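Local atomic coordinates of probable fatty acyl-CoA transferase Rv3272 (Mycobacterium tuberculosis, PDB entry 5YX6), a protein that binds fatty acyl-CoAs of varying chain length, palmitoyl-CoA most tightly, and probably acts as a family III CoA transferase in fatty acid metabolism. Residues Val22-Leu34 with Asp175-Leu187; Gly144-Thr156 with Val204-Asn216. One frame throughout, in Å; residues are numbered along the deposited sequence.

In the fold
Both contacts belong to the large Rossmann-fold domain, and their centres lie about 17 Å apart. Along the chain the segments alternate: 22-34, 144-156, 175-187, 204-216. Contact 1 pairs helix 23-33, which follows the first strand of the parallel sheet, with helix 173-196. Contact 2 pairs helix 146-152 with helix 206-213, which starts directly after strand 201-205, an outermost strand of the sheet within this chain. The two contacts meet at Asp-175, the inferred nucleophile. Its backbone N lies 2.9 Å from Asp-146 OD2, probably as a hydrogen bond, and Met-206 packs against its side chain. Both contacts also touch the second subunit, so the inferred active site lies close to the dimer interface.

Contact 1 of 2, residues Val22-Leu34 with Asp175-Leu187; sequences VAGPLAGQVLVDL and DNASGHVLAQAVL
Ala-23 and Gly-179 bring the two helices together. Ala-23 O lies 3.3 Å from Gly-179 CA, and the axes approach to 7.3 Å at a crossing angle of -48°. Gly-179 has no side chain, and Ala-23 O and the Leu-26 CD2 methyl lie directly against its backbone. No hydrogen bond spans the contact. Small side chains rest on backbone instead: Ala-23 CB is 3.4 Å from Asp-175 O, and Ala-27 CB is 3.3 Å from Gly-179 O. Ala-27 CB also meets Leu-182 CD2. Leu-26 sends its CD2 branch over the first turn of the partner segment, 3.3 Å from Asn-176 O. The same methyl reaches the His-180 ring obliquely, near NE2. Val-30 divides its two methyls. CG1, anti to the backbone N (chi1 169°), packs on Ala-183 CB, while CG2 lies 3.9 Å from His-180 CE1. Farther along, the side chains of Leu-31 and Leu-187 run past each other in opposite directions, with their CD1 atoms 4.1 Å apart. At the other end, Val-22 crosses Asp-175, the inferred nucleophile, at about a right angle. Val-22 CB is 3.8 Å from Asp-175 OD2, so an apolar group lies beside the carboxylate.

Polar bonds hold parts of helix 173-196: Ser-178 OG bonds to Val-174 O, and His-180 ND1 to Gln-184 NE2 of the second subunit, which ties the ring to the dimer interface. Helix 173-196 is also covered by helix 206-213, through Ala-177 and Ser-178 on Val-209. Leu-182 packs on strands 126-131 and 201-205, and Ala-23 touches Leu-130, so both helices lie against the parallel sheet of the Rossmann domain.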
loop_
_atom_site.group_PDB
_atom_site.type_symbol
_atom_site.label_atom_id
_atom_site.label_comp_id
_atom_site.label_asym_id
_atom_site.label_seq_id
_atom_site.Cartn_x
_atom_site.Cartn_y
_atom_site.Cartn_z
ATOM N N VAL A 22 2.105 12.496 -6.807
ATOM C CA VAL A 22 1.084 11.439 -6.629
ATOM C C VAL A 22 0.692 11.085 -5.184
ATOM O O VAL A 22 -0.496 11.081 -4.869
ATOM C CB VAL A 22 1.510 10.130 -7.355
ATOM C CG1 VAL A 22 0.534 8.982 -7.048
ATOM C CG2 VAL A 22 1.596 10.365 -8.861
ATOM N N ALA A 23 1.661 10.789 -4.319
ATOM C CA ALA A 23 1.370 10.294 -2.962
ATOM C C ALA A 23 0.492 11.249 -2.131
ATOM O O ALA A 23 -0.602 10.878 -1.682
ATOM C CB ALA A 23 2.656 10.007 -2.231
ATOM N N GLY A 24 0.984 12.463 -1.903
ATOM C CA GLY A 24 0.230 13.465 -1.170
ATOM C C GLY A 24 -1.126 13.793 -1.772
ATOM O O GLY A 24 -2.121 13.890 -1.049
ATOM N N PRO A 25 -1.179 14.001 -3.095
ATOM C CA PRO A 25 -2.497 14.254 -3.693
ATOM C C PRO A 25 -3.490 13.086 -3.590
ATOM O O PRO A 25 -4.688 13.356 -3.557
ATOM C CB PRO A 25 -2.156 14.551 -5.156
ATOM C CG PRO A 25 -0.788 15.151 -5.085
ATOM C CD PRO A 25 -0.084 14.374 -4.010
ATOM N N LEU A 26 -3.025 11.836 -3.574
ATOM C CA LEU A 26 -3.935 10.702 -3.394
ATOM C C LEU A 26 -4.592 10.771 -2.028
ATOM O O LEU A 26 -5.795 10.562 -1.906
ATOM C CB LEU A 26 -3.208 9.365 -3.564
ATOM C CG LEU A 26 -4.004 8.083 -3.281
ATOM C CD1 LEU A 26 -5.217 7.959 -4.188
ATOM C CD2 LEU A 26 -3.110 6.864 -3.451
ATOM N N ALA A 27 -3.796 11.073 -1.004
ATOM C CA ALA A 27 -4.313 11.284 0.344
ATOM C C ALA A 27 -5.370 12.379 0.310
ATOM O O ALA A 27 -6.422 12.250 0.917
ATOM C CB ALA A 27 -3.193 11.647 1.305
ATOM N N GLY A 28 -5.091 13.453 -0.421
ATOM C CA GLY A 28 -6.066 14.514 -0.592
ATOM C C GLY A 28 -7.348 14.024 -1.248
ATOM O O GLY A 28 -8.443 14.446 -0.869
ATOM N N GLN A 29 -7.211 13.140 -2.236
ATOM C CA GLN A 29 -8.357 12.593 -2.955
ATOM C C GLN A 29 -9.210 11.700 -2.060
ATOM O O GLN A 29 -10.428 11.703 -2.172
ATOM C CB GLN A 29 -7.909 11.809 -4.191
ATOM C CG GLN A 29 -9.067 11.306 -5.049
ATOM C CD GLN A 29 -9.811 12.452 -5.717
ATOM O OE1 GLN A 29 -9.253 13.167 -6.551
ATOM N NE2 GLN A 29 -11.078 12.623 -5.368
ATOM N N VAL A 30 -8.563 10.927 -1.192
ATOM C CA VAL A 30 -9.272 10.109 -0.218
ATOM C C VAL A 30 -10.110 10.977 0.711
ATOM O O VAL A 30 -11.258 10.663 0.989
ATOM C CB VAL A 30 -8.306 9.243 0.628
ATOM C CG1 VAL A 30 -9.043 8.617 1.809
ATOM C CG2 VAL A 30 -7.641 8.162 -0.242
ATOM N N LEU A 31 -9.525 12.065 1.193
ATOM C CA LEU A 31 -10.242 13.013 2.039
ATOM C C LEU A 31 -11.437 13.655 1.336
ATOM O O LEU A 31 -12.504 13.821 1.936
ATOM C CB LEU A 31 -9.287 14.107 2.532
ATOM C CG LEU A 31 -8.444 13.859 3.792
ATOM C CD1 LEU A 31 -8.577 12.444 4.320
ATOM C CD2 LEU A 31 -6.990 14.221 3.573
ATOM N N VAL A 32 -11.254 14.009 0.066
ATOM C CA VAL A 32 -12.335 14.539 -0.758
ATOM C C VAL A 32 -13.476 13.545 -0.874
ATOM O O VAL A 32 -14.635 13.911 -0.720
ATOM C CB VAL A 32 -11.844 14.909 -2.172
ATOM C CG1 VAL A 32 -13.012 15.207 -3.094
ATOM C CG2 VAL A 32 -10.932 16.109 -2.099
ATOM N N ASP A 33 -13.139 12.285 -1.137
ATOM C CA ASP A 33 -14.143 11.233 -1.271
ATOM C C ASP A 33 -14.946 11.072 0.024
ATOM O O ASP A 33 -16.119 10.698 0.004
ATOM C CB ASP A 33 -13.485 9.901 -1.638
ATOM C CG ASP A 33 -12.780 9.936 -3.008
ATOM O OD1 ASP A 33 -13.079 10.839 -3.830
ATOM O OD2 ASP A 33 -11.947 9.029 -3.271
ATOM N N LEU A 34 -14.305 11.368 1.149
ATOM C CA LEU A 34 -14.944 11.260 2.449
ATOM C C LEU A 34 -15.635 12.568 2.865
ATOM O O LEU A 34 -16.143 12.679 3.979
ATOM C CB LEU A 34 -13.911 10.832 3.493
ATOM C CG LEU A 34 -13.307 9.449 3.211
ATOM C CD1 LEU A 34 -12.169 9.127 4.175
ATOM C CD2 LEU A 34 -14.375 8.347 3.243
ATOM N N ASP A 175 4.331 5.188 -3.859
ATOM C CA ASP A 175 3.486 6.377 -3.921
ATOM C C ASP A 175 2.061 6.106 -3.457
ATOM O O ASP A 175 1.554 6.771 -2.565
ATOM C CB ASP A 175 3.431 6.928 -5.349
ATOM C CG ASP A 175 4.627 7.786 -5.695
ATOM O OD1 ASP A 175 5.420 8.092 -4.786
ATOM O OD2 ASP A 175 4.758 8.177 -6.878
ATOM N N ASN A 176 1.413 5.126 -4.075
ATOM C CA ASN A 176 0.006 4.907 -3.811
ATOM C C ASN A 176 -0.211 4.357 -2.409
ATOM O O ASN A 176 -1.141 4.782 -1.718
ATOM C CB ASN A 176 -0.593 3.997 -4.881
ATOM C CG ASN A 176 -0.617 4.671 -6.260
ATOM O OD1 ASN A 176 -1.038 5.825 -6.399
ATOM N ND2 ASN A 176 -0.153 3.957 -7.277
ATOM N N ALA A 177 0.672 3.478 -1.953
ATOM C CA ALA A 177 0.600 3.010 -0.569
ATOM C C ALA A 177 0.843 4.149 0.418
ATOM O O ALA A 177 0.176 4.230 1.452
ATOM C CB ALA A 177 1.595 1.877 -0.321
ATOM N N SER A 178 1.780 5.040 0.099
ATOM C CA SER A 178 2.087 6.154 0.998
ATOM C C SER A 178 0.904 7.095 1.128
ATOM O O SER A 178 0.624 7.596 2.207
ATOM C CB SER A 178 3.312 6.935 0.518
ATOM O OG SER A 178 4.492 6.168 0.682
ATOM N N GLY A 179 0.204 7.327 0.025
ATOM C CA GLY A 179 -1.006 8.126 0.042
ATOM C C GLY A 179 -2.063 7.615 1.002
ATOM O O GLY A 179 -2.663 8.389 1.744
ATOM N N HIS A 180 -2.295 6.307 0.999
ATOM C CA HIS A 180 -3.300 5.729 1.886
ATOM C C HIS A 180 -2.877 5.770 3.353
ATOM O O HIS A 180 -3.730 5.921 4.231
ATOM C CB HIS A 180 -3.629 4.293 1.452
ATOM C CG HIS A 180 -4.456 4.239 0.205
ATOM N ND1 HIS A 180 -5.749 4.708 0.154
ATOM C CD2 HIS A 180 -4.145 3.857 -1.057
ATOM C CE1 HIS A 180 -6.216 4.579 -1.075
ATOM N NE2 HIS A 180 -5.259 4.073 -1.831
ATOM N N VAL A 181 -1.575 5.642 3.616
ATOM C CA VAL A 181 -1.075 5.663 4.990
ATOM C C VAL A 181 -1.179 7.073 5.577
ATOM O O VAL A 181 -1.572 7.252 6.730
ATOM C CB VAL A 181 0.383 5.179 5.072
ATOM C CG1 VAL A 181 0.915 5.388 6.480
ATOM C CG2 VAL A 181 0.477 3.710 4.698
ATOM N N LEU A 182 -0.858 8.068 4.760
ATOM C CA LEU A 182 -1.016 9.459 5.143
ATOM C C LEU A 182 -2.477 9.783 5.452
ATOM O O LEU A 182 -2.773 10.445 6.451
ATOM C CB LEU A 182 -0.500 10.379 4.037
ATOM C CG LEU A 182 -0.582 11.870 4.353
ATOM C CD1 LEU A 182 0.196 12.233 5.615
ATOM C CD2 LEU A 182 -0.069 12.661 3.169
ATOM N N ALA A 183 -3.374 9.339 4.574
ATOM C CA ALA A 183 -4.805 9.538 4.765
ATOM C C ALA A 183 -5.250 8.897 6.073
ATOM O O ALA A 183 -6.006 9.493 6.850
ATOM C CB ALA A 183 -5.591 8.969 3.592
ATOM N N GLN A 184 -4.771 7.681 6.308
ATOM C CA GLN A 184 -5.010 6.987 7.567
ATOM C C GLN A 184 -4.568 7.853 8.757
ATOM O O GLN A 184 -5.311 8.037 9.728
ATOM C CB GLN A 184 -4.274 5.645 7.563
ATOM C CG GLN A 184 -4.188 4.932 8.897
ATOM C CD GLN A 184 -3.051 3.924 8.934
ATOM O OE1 GLN A 184 -2.054 4.110 9.637
ATOM N NE2 GLN A 184 -3.192 2.850 8.170
ATOM N N ALA A 185 -3.370 8.415 8.657
ATOM C CA ALA A 185 -2.811 9.184 9.754
ATOM C C ALA A 185 -3.562 10.496 9.995
ATOM O O ALA A 185 -3.727 10.920 11.132
ATOM C CB ALA A 185 -1.359 9.455 9.490
ATOM N N VAL A 186 -4.033 11.131 8.928
ATOM C CA VAL A 186 -4.869 12.308 9.085
ATOM C C VAL A 186 -6.177 11.937 9.788
ATOM O O VAL A 186 -6.624 12.633 10.693
ATOM C CB VAL A 186 -5.178 12.967 7.727
ATOM C CG1 VAL A 186 -6.322 13.941 7.863
ATOM C CG2 VAL A 186 -3.924 13.671 7.167
ATOM N N LEU A 187 -6.775 10.823 9.381
ATOM C CA LEU A 187 -8.025 10.367 9.977
ATOM C C LEU A 187 -7.860 10.096 11.474
ATOM O O LEU A 187 -8.704 10.500 12.288
ATOM C CB LEU A 187 -8.515 9.116 9.264
ATOM C CG LEU A 187 -9.566 9.195 8.154
ATOM C CD1 LEU A 187 -9.870 10.613 7.719
ATOM C CD2 LEU A 187 -9.165 8.320 6.959
#

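Contact 2 of 2, residues Gly144-Thr156 with Val204-Asn216; sequences GIDLVVAAEAGMT and VAMYDVAVGLQAN
Gln-214 reaches across to the end of helix 146-152 and makes the hydrogen bond of this contact. Its CB points toward the other segment. CG, anti to the carbonyl carbon (chi1 -45°), lies 4.1 Å from both CG and CE of Met-155. The chain stays extended beyond CG and carries the amide to the turn at Gly-154. CD packs on Met-155 CG at 3.5 Å. NE2 donates to Ala-153 O at 2.7 Å, with an N-H...O angle of 152°. The donor stands above the carbonyl plane, 55° out of it. NE2 also bonds to Ala-210 O, in the last turn of helix 206-213, so two carbonyls grip the amide nitrogen. OE1 lies beside the Gly-154 peptide and is bonded to Trp-335 NE1 of the second subunit. Both ends of the amide are therefore held, which should fix its rotation.

Apolar packing continues the contact. Ala-153 CB meets Ala-210 CB at 3.7 Å and also touches Tyr-207 CE1. Glu-152 O lies at the edge of the Tyr-207 ring, while Val-211 CG2 sits over one ring face, offset toward the rim. Met-155 CE packs on Ala-210 CB and reaches Leu-213 CD1. At the other end, Val-149 CG1 packs over the backbone of Tyr-207, 3.8 Å from its N. Met-206, bent at its last torsion, brings its CE methyl against the Asp-146 backbone.

Gly-154, with positive phi, closes helix 146-152 in a Schellman motif, and Gln-214 binds the carbonyl just before this glycine. Helix 206-213 leaves strand 201-205 of the Rossmann-type parallel sheet. Its first residue, Met-206, packs beside Asp-175, so the contact borders the inferred active site of this family III CoA transferase.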
loop_
_atom_site.group_PDB
_atom_site.type_symbol
_atom_site.label_atom_id
_atom_site.label_comp_id
_atom_site.label_asym_id
_atom_site.label_seq_id
_atom_site.Cartn_x
_atom_site.Cartn_y
_atom_site.Cartn_z
ATOM N N GLY A 144 13.221 12.360 -3.262
ATOM C CA GLY A 144 13.231 11.047 -3.870
ATOM C C GLY A 144 11.989 10.898 -4.695
ATOM O O GLY A 144 11.060 11.683 -4.560
ATOM N N ILE A 145 11.965 9.903 -5.567
ATOM C CA ILE A 145 10.721 9.531 -6.217
ATOM C C ILE A 145 10.482 8.038 -5.973
ATOM O O ILE A 145 11.325 7.374 -5.372
ATOM C CB ILE A 145 10.733 9.869 -7.720
ATOM C CG1 ILE A 145 11.937 9.245 -8.421
ATOM C CG2 ILE A 145 10.760 11.366 -7.916
ATOM C CD1 ILE A 145 11.741 9.144 -9.920
ATOM N N ASP A 146 9.318 7.543 -6.386
ATOM C CA ASP A 146 8.890 6.153 -6.157
ATOM C C ASP A 146 9.983 5.132 -6.478
ATOM O O ASP A 146 10.353 4.301 -5.643
ATOM C CB ASP A 146 7.625 5.855 -6.985
ATOM C CG ASP A 146 7.079 4.432 -6.772
ATOM O OD1 ASP A 146 7.621 3.465 -7.361
ATOM O OD2 ASP A 146 6.103 4.284 -5.997
ATOM N N LEU A 147 10.494 5.215 -7.701
ATOM C CA LEU A 147 11.444 4.251 -8.245
ATOM C C LEU A 147 12.723 4.120 -7.400
ATOM O O LEU A 147 13.214 3.022 -7.163
ATOM C CB LEU A 147 11.776 4.656 -9.687
ATOM C CG LEU A 147 12.659 3.793 -10.575
ATOM C CD1 LEU A 147 12.204 3.948 -12.022
ATOM C CD2 LEU A 147 14.099 4.211 -10.431
ATOM N N VAL A 148 13.252 5.244 -6.941
ATOM C CA VAL A 148 14.499 5.245 -6.193
ATOM C C VAL A 148 14.284 4.845 -4.734
ATOM O O VAL A 148 15.111 4.153 -4.145
ATOM C CB VAL A 148 15.177 6.633 -6.268
ATOM C CG1 VAL A 148 16.414 6.671 -5.402
ATOM C CG2 VAL A 148 15.565 6.925 -7.692
ATOM N N VAL A 149 13.188 5.314 -4.143
ATOM C CA VAL A 149 12.827 4.926 -2.782
ATOM C C VAL A 149 12.552 3.413 -2.684
ATOM O O VAL A 149 12.992 2.757 -1.741
ATOM C CB VAL A 149 11.590 5.716 -2.285
ATOM C CG1 VAL A 149 11.090 5.165 -0.947
ATOM C CG2 VAL A 149 11.911 7.201 -2.196
ATOM N N ALA A 150 11.836 2.876 -3.670
ATOM C CA ALA A 150 11.552 1.436 -3.741
ATOM C C ALA A 150 12.833 0.600 -3.757
ATOM O O ALA A 150 12.950 -0.392 -3.037
ATOM C CB ALA A 150 10.718 1.127 -4.978
ATOM N N ALA A 151 13.795 1.020 -4.576
ATOM C CA ALA A 151 15.057 0.305 -4.733
ATOM C C ALA A 151 15.951 0.471 -3.511
ATOM O O ALA A 151 16.656 -0.445 -3.117
ATOM C CB ALA A 151 15.787 0.778 -5.993
ATOM N N GLU A 152 15.938 1.651 -2.917
ATOM C CA GLU A 152 16.775 1.892 -1.757
ATOM C C GLU A 152 16.234 1.122 -0.536
ATOM O O GLU A 152 17.001 0.740 0.355
ATOM C CB GLU A 152 16.891 3.400 -1.484
ATOM C CG GLU A 152 17.911 3.741 -0.409
ATOM C CD GLU A 152 18.366 5.197 -0.429
ATOM O OE1 GLU A 152 17.904 5.984 -1.287
ATOM O OE2 GLU A 152 19.205 5.554 0.422
ATOM N N ALA A 153 14.922 0.877 -0.513
ATOM C CA ALA A 153 14.284 0.106 0.569
ATOM C C ALA A 153 14.308 -1.420 0.349
ATOM O O ALA A 153 13.764 -2.184 1.157
ATOM C CB ALA A 153 12.862 0.563 0.761
ATOM N N GLY A 154 14.872 -1.864 -0.768
ATOM C CA GLY A 154 15.069 -3.288 -0.962
ATOM C C GLY A 154 14.122 -4.033 -1.887
ATOM O O GLY A 154 14.195 -5.256 -1.976
ATOM N N MET A 155 13.268 -3.312 -2.607
ATOM C CA MET A 155 12.185 -3.957 -3.347
ATOM C C MET A 155 12.600 -4.654 -4.643
ATOM O O MET A 155 11.750 -5.224 -5.329
ATOM C CB MET A 155 11.092 -2.937 -3.656
ATOM C CG MET A 155 10.305 -2.542 -2.424
ATOM S SD MET A 155 8.977 -1.384 -2.774
ATOM C CE MET A 155 7.983 -1.594 -1.291
ATOM N N THR A 156 13.892 -4.652 -4.957
ATOM C CA THR A 156 14.384 -5.357 -6.138
ATOM C C THR A 156 14.885 -6.749 -5.761
ATOM O O THR A 156 15.227 -7.545 -6.635
ATOM C CB THR A 156 15.542 -4.578 -6.878
ATOM O OG1 THR A 156 16.739 -4.573 -6.083
ATOM C CG2 THR A 156 15.143 -3.137 -7.204
ATOM N N VAL A 204 4.717 11.030 7.838
ATOM C CA VAL A 204 4.758 9.781 7.087
ATOM C C VAL A 204 5.909 9.818 6.088
ATOM O O VAL A 204 6.005 10.746 5.286
ATOM C CB VAL A 204 3.440 9.529 6.334
ATOM C CG1 VAL A 204 3.554 8.286 5.453
ATOM C CG2 VAL A 204 2.291 9.389 7.304
ATOM N N ALA A 205 6.804 8.836 6.166
ATOM C CA ALA A 205 7.913 8.722 5.212
ATOM C C ALA A 205 7.666 7.592 4.212
ATOM O O ALA A 205 7.278 6.483 4.598
ATOM C CB ALA A 205 9.219 8.508 5.941
ATOM N N MET A 206 7.866 7.883 2.928
ATOM C CA MET A 206 7.680 6.883 1.883
ATOM C C MET A 206 8.594 5.685 2.123
ATOM O O MET A 206 8.208 4.530 1.912
ATOM C CB MET A 206 7.934 7.483 0.501
ATOM C CG MET A 206 6.761 8.278 -0.079
ATOM S SD MET A 206 7.238 9.264 -1.529
ATOM C CE MET A 206 7.761 7.988 -2.668
ATOM N N TYR A 207 9.807 5.967 2.576
ATOM C CA TYR A 207 10.740 4.909 2.908
ATOM C C TYR A 207 10.173 3.974 3.974
ATOM O O TYR A 207 10.259 2.748 3.841
ATOM C CB TYR A 207 12.060 5.507 3.373
ATOM C CG TYR A 207 13.125 4.483 3.698
ATOM C CD1 TYR A 207 13.839 3.853 2.686
ATOM C CD2 TYR A 207 13.451 4.187 5.014
ATOM C CE1 TYR A 207 14.830 2.935 2.976
ATOM C CE2 TYR A 207 14.438 3.272 5.312
ATOM C CZ TYR A 207 15.126 2.655 4.290
ATOM O OH TYR A 207 16.111 1.746 4.585
ATOM N N ASP A 208 9.594 4.561 5.023
ATOM C CA ASP A 208 9.020 3.785 6.125
ATOM C C ASP A 208 7.876 2.908 5.634
ATOM O O ASP A 208 7.737 1.769 6.061
ATOM C CB ASP A 208 8.536 4.704 7.251
ATOM C CG ASP A 208 9.681 5.415 7.962
ATOM O OD1 ASP A 208 10.847 5.094 7.645
ATOM O OD2 ASP A 208 9.419 6.286 8.833
ATOM N N VAL A 209 7.075 3.442 4.721
ATOM C CA VAL A 209 5.996 2.677 4.127
ATOM C C VAL A 209 6.532 1.495 3.322
ATOM O O VAL A 209 6.007 0.388 3.415
ATOM C CB VAL A 209 5.121 3.557 3.236
ATOM C CG1 VAL A 209 4.043 2.710 2.563
ATOM C CG2 VAL A 209 4.488 4.686 4.068
ATOM N N ALA A 210 7.582 1.737 2.539
ATOM C CA ALA A 210 8.171 0.709 1.689
ATOM C C ALA A 210 8.760 -0.417 2.524
ATOM O O ALA A 210 8.550 -1.593 2.222
ATOM C CB ALA A 210 9.238 1.304 0.788
ATOM N N VAL A 211 9.481 -0.044 3.578
ATOM C CA VAL A 211 10.014 -1.011 4.533
ATOM C C VAL A 211 8.856 -1.823 5.108
ATOM O O VAL A 211 8.912 -3.049 5.173
ATOM C CB VAL A 211 10.809 -0.307 5.663
ATOM C CG1 VAL A 211 10.967 -1.214 6.865
ATOM C CG2 VAL A 211 12.178 0.164 5.153
ATOM N N GLY A 212 7.790 -1.126 5.488
ATOM C CA GLY A 212 6.611 -1.773 6.028
ATOM C C GLY A 212 5.989 -2.792 5.095
ATOM O O GLY A 212 5.569 -3.852 5.533
ATOM N N LEU A 213 5.926 -2.476 3.808
ATOM C CA LEU A 213 5.373 -3.411 2.829
ATOM C C LEU A 213 6.173 -4.713 2.715
ATOM O O LEU A 213 5.623 -5.735 2.328
ATOM C CB LEU A 213 5.268 -2.737 1.455
ATOM C CG LEU A 213 4.283 -1.559 1.382
ATOM C CD1 LEU A 213 4.346 -0.898 0.012
ATOM C CD2 LEU A 213 2.845 -2.006 1.695
ATOM N N GLN A 214 7.452 -4.669 3.083
ATOM C CA GLN A 214 8.338 -5.827 2.997
ATOM C C GLN A 214 8.680 -6.401 4.371
ATOM O O GLN A 214 9.663 -7.125 4.522
ATOM C CB GLN A 214 9.650 -5.448 2.309
ATOM C CG GLN A 214 9.545 -4.620 1.058
ATOM C CD GLN A 214 10.894 -4.041 0.677
ATOM O OE1 GLN A 214 11.680 -4.683 -0.028
ATOM N NE2 GLN A 214 11.176 -2.827 1.143
ATOM N N ALA A 215 7.874 -6.067 5.369
ATOM C CA ALA A 215 8.216 -6.316 6.773
ATOM C C ALA A 215 8.575 -7.772 7.090
ATOM O O ALA A 215 9.539 -8.014 7.803
ATOM C CB ALA A 215 7.065 -5.853 7.676
ATOM N N ASN A 216 7.812 -8.728 6.559
ATOM C CA ASN A 216 8.047 -10.149 6.852
ATOM C C ASN A 216 9.404 -10.621 6.348
ATOM O O ASN A 216 10.142 -11.269 7.081
ATOM C CB ASN A 216 6.953 -11.014 6.258
#